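Local coordinates for GTP-binding protein (Pyrococcus horikoshii, PDB 1WXQ), which probably binds GTP through an OBG-type G domain and may hydrolyse nucleoside triphosphates, its cellular role being unknown, at residues A[123-127]-A[128-132]. Numbering follows the deposited sequence.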
loop_
_atom_site.group_PDB
_atom_site.type_symbol
_atom_site.label_atom_id
_atom_site.label_comp_id
_atom_site.label_asym_id
_atom_site.label_seq_id
_atom_site.Cartn_x
_atom_site.Cartn_y
_atom_site.Cartn_z
ATOM N N ASP A 123 3.882 -31.214 -8.162
ATOM C CA ASP A 123 2.493 -31.617 -8.290
ATOM C C ASP A 123 1.548 -30.689 -7.539
ATOM O O ASP A 123 0.493 -30.321 -8.062
ATOM C CB ASP A 123 2.287 -33.040 -7.784
ATOM C CG ASP A 123 0.855 -33.510 -7.969
ATOM O OD1 ASP A 123 0.430 -33.684 -9.131
ATOM O OD2 ASP A 123 0.144 -33.691 -6.957
ATOM N N TYR A 124 1.911 -30.321 -6.313
ATOM C CA TYR A 124 1.062 -29.432 -5.532
ATOM C C TYR A 124 1.717 -28.884 -4.280
ATOM O O TYR A 124 2.151 -29.639 -3.410
ATOM C CB TYR A 124 -0.225 -30.140 -5.124
ATOM C CG TYR A 124 -1.204 -29.214 -4.441
ATOM C CD1 TYR A 124 -1.870 -28.227 -5.164
ATOM C CD2 TYR A 124 -1.445 -29.306 -3.073
ATOM C CE1 TYR A 124 -2.753 -27.353 -4.542
ATOM C CE2 TYR A 124 -2.327 -28.437 -2.440
ATOM C CZ TYR A 124 -2.977 -27.463 -3.180
ATOM O OH TYR A 124 -3.849 -26.595 -2.562
ATOM N N HIS A 125 1.769 -27.560 -4.190
ATOM C CA HIS A 125 2.347 -26.894 -3.033
ATOM C C HIS A 125 1.447 -25.736 -2.626
ATOM O O HIS A 125 1.345 -24.734 -3.328
ATOM C CB HIS A 125 3.750 -26.381 -3.349
ATOM C CG HIS A 125 4.426 -25.739 -2.179
ATOM N ND1 HIS A 125 4.685 -26.418 -1.007
ATOM C CD2 HIS A 125 4.881 -24.477 -1.994
ATOM C CE1 HIS A 125 5.272 -25.602 -0.150
ATOM N NE2 HIS A 125 5.403 -24.418 -0.724
ATOM N N ASP A 126 0.795 -25.898 -1.484
ATOM C CA ASP A 126 -0.118 -24.912 -0.945
ATOM C C ASP A 126 0.531 -23.526 -0.856
ATOM O O ASP A 126 1.524 -23.341 -0.159
ATOM C CB ASP A 126 -0.575 -25.371 0.436
ATOM C CG ASP A 126 -1.958 -24.858 0.798
ATOM O OD1 ASP A 126 -2.505 -24.025 0.044
ATOM O OD2 ASP A 126 -2.496 -25.288 1.843
ATOM N N PRO A 127 -0.022 -22.535 -1.577
ATOM C CA PRO A 127 0.506 -21.171 -1.570
ATOM C C PRO A 127 0.527 -20.613 -0.153
ATOM O O PRO A 127 1.420 -19.841 0.221
ATOM C CB PRO A 127 -0.478 -20.425 -2.465
ATOM C CG PRO A 127 -0.889 -21.466 -3.425
ATOM C CD PRO A 127 -1.145 -22.635 -2.520
ATOM N N VAL A 128 -0.475 -21.012 0.623
ATOM C CA VAL A 128 -0.621 -20.595 2.007
ATOM C C VAL A 128 0.614 -20.849 2.873
ATOM O O VAL A 128 0.745 -20.342 3.980
ATOM C CB VAL A 128 -1.699 -21.455 2.723
ATOM C CG1 VAL A 128 -1.637 -21.220 4.224
ATOM C CG2 VAL A 128 -3.094 -21.136 2.166
ATOM N N GLU A 129 1.521 -21.644 2.277
ATOM C CA GLU A 129 2.718 -21.975 3.023
ATOM C C GLU A 129 3.861 -21.011 2.623
ATOM O O GLU A 129 4.778 -20.760 3.399
ATOM C CB GLU A 129 3.205 -23.444 2.791
ATOM C CG GLU A 129 2.166 -24.501 3.182
ATOM C CD GLU A 129 2.088 -24.762 4.681
ATOM O OE1 GLU A 129 3.081 -25.285 5.238
ATOM O OE2 GLU A 129 1.037 -24.459 5.298
ATOM N N ASP A 130 3.785 -20.464 1.411
ATOM C CA ASP A 130 4.790 -19.504 0.956
ATOM C C ASP A 130 4.453 -18.180 1.595
ATOM O O ASP A 130 5.316 -17.325 1.758
ATOM C CB ASP A 130 4.751 -19.305 -0.560
ATOM C CG ASP A 130 5.267 -20.504 -1.332
ATOM O OD1 ASP A 130 6.438 -20.892 -1.132
ATOM O OD2 ASP A 130 4.497 -21.055 -2.154
ATOM N N ILE A 131 3.180 -18.004 1.936
ATOM C CA ILE A 131 2.728 -16.762 2.551
ATOM C C ILE A 131 3.334 -16.713 3.933
ATOM O O ILE A 131 3.891 -15.696 4.355
ATOM C CB ILE A 131 1.190 -16.722 2.664
ATOM C CG1 ILE A 131 0.577 -16.816 1.270
ATOM C CG2 ILE A 131 0.730 -15.443 3.335
ATOM C CD1 ILE A 131 -0.925 -16.698 1.270
ATOM N N GLU A 132 3.230 -17.831 4.634
ATOM C CA GLU A 132 3.780 -17.914 5.967
ATOM C C GLU A 132 5.304 -17.782 5.909
ATOM O O GLU A 132 5.903 -17.147 6.775
ATOM C CB GLU A 132 3.385 -19.232 6.620
ATOM C CG GLU A 132 2.818 -19.043 7.999
ATOM C CD GLU A 132 3.432 -19.980 9.000
ATOM O OE1 GLU A 132 3.318 -21.217 8.802
ATOM O OE2 GLU A 132 4.028 -19.472 9.980
#
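His125 and Asp130 meet where the loop following strand 104-110 turns into helix 127-147. The His125 ring swings to the carbonyl side of its residue (chi1 -177°), which turns it forward along the chain, and its edge faces the carboxylate: CD2 of His125 lies 3.4 Å from OD2 of Asp130, near the ring plane, while NE2 of His125 is 3.7 Å from OD1 of Asp130. The ring and carboxylate planes are turned 67° apart, and the approach is polar contact without a hydrogen bond. Asp130 has its stronger partner in Lys8, whose NZ forms a salt bridge with OD2; Lys8 also touches His125.

Backbone bonds hold the turn leading into the helix. Pro127 O is shared by the amides three and four residues on, Asp130 N at 2.7 Å and Ile131 N at 3.1 Å.

In van der Waals contact, the side chains of Asp126 and Val128 lie side by side and point the same way, with Val128 CG2 3.6 Å from Asp126 OD1. Val128 also packs on Leu235 of helix 229-241.

At this turn the Asp130 carboxylate thus meets the His125 edge and is also salt-bridged to Lys8, near a putative P-loop, and it would be expected to offset the lysine's charge there.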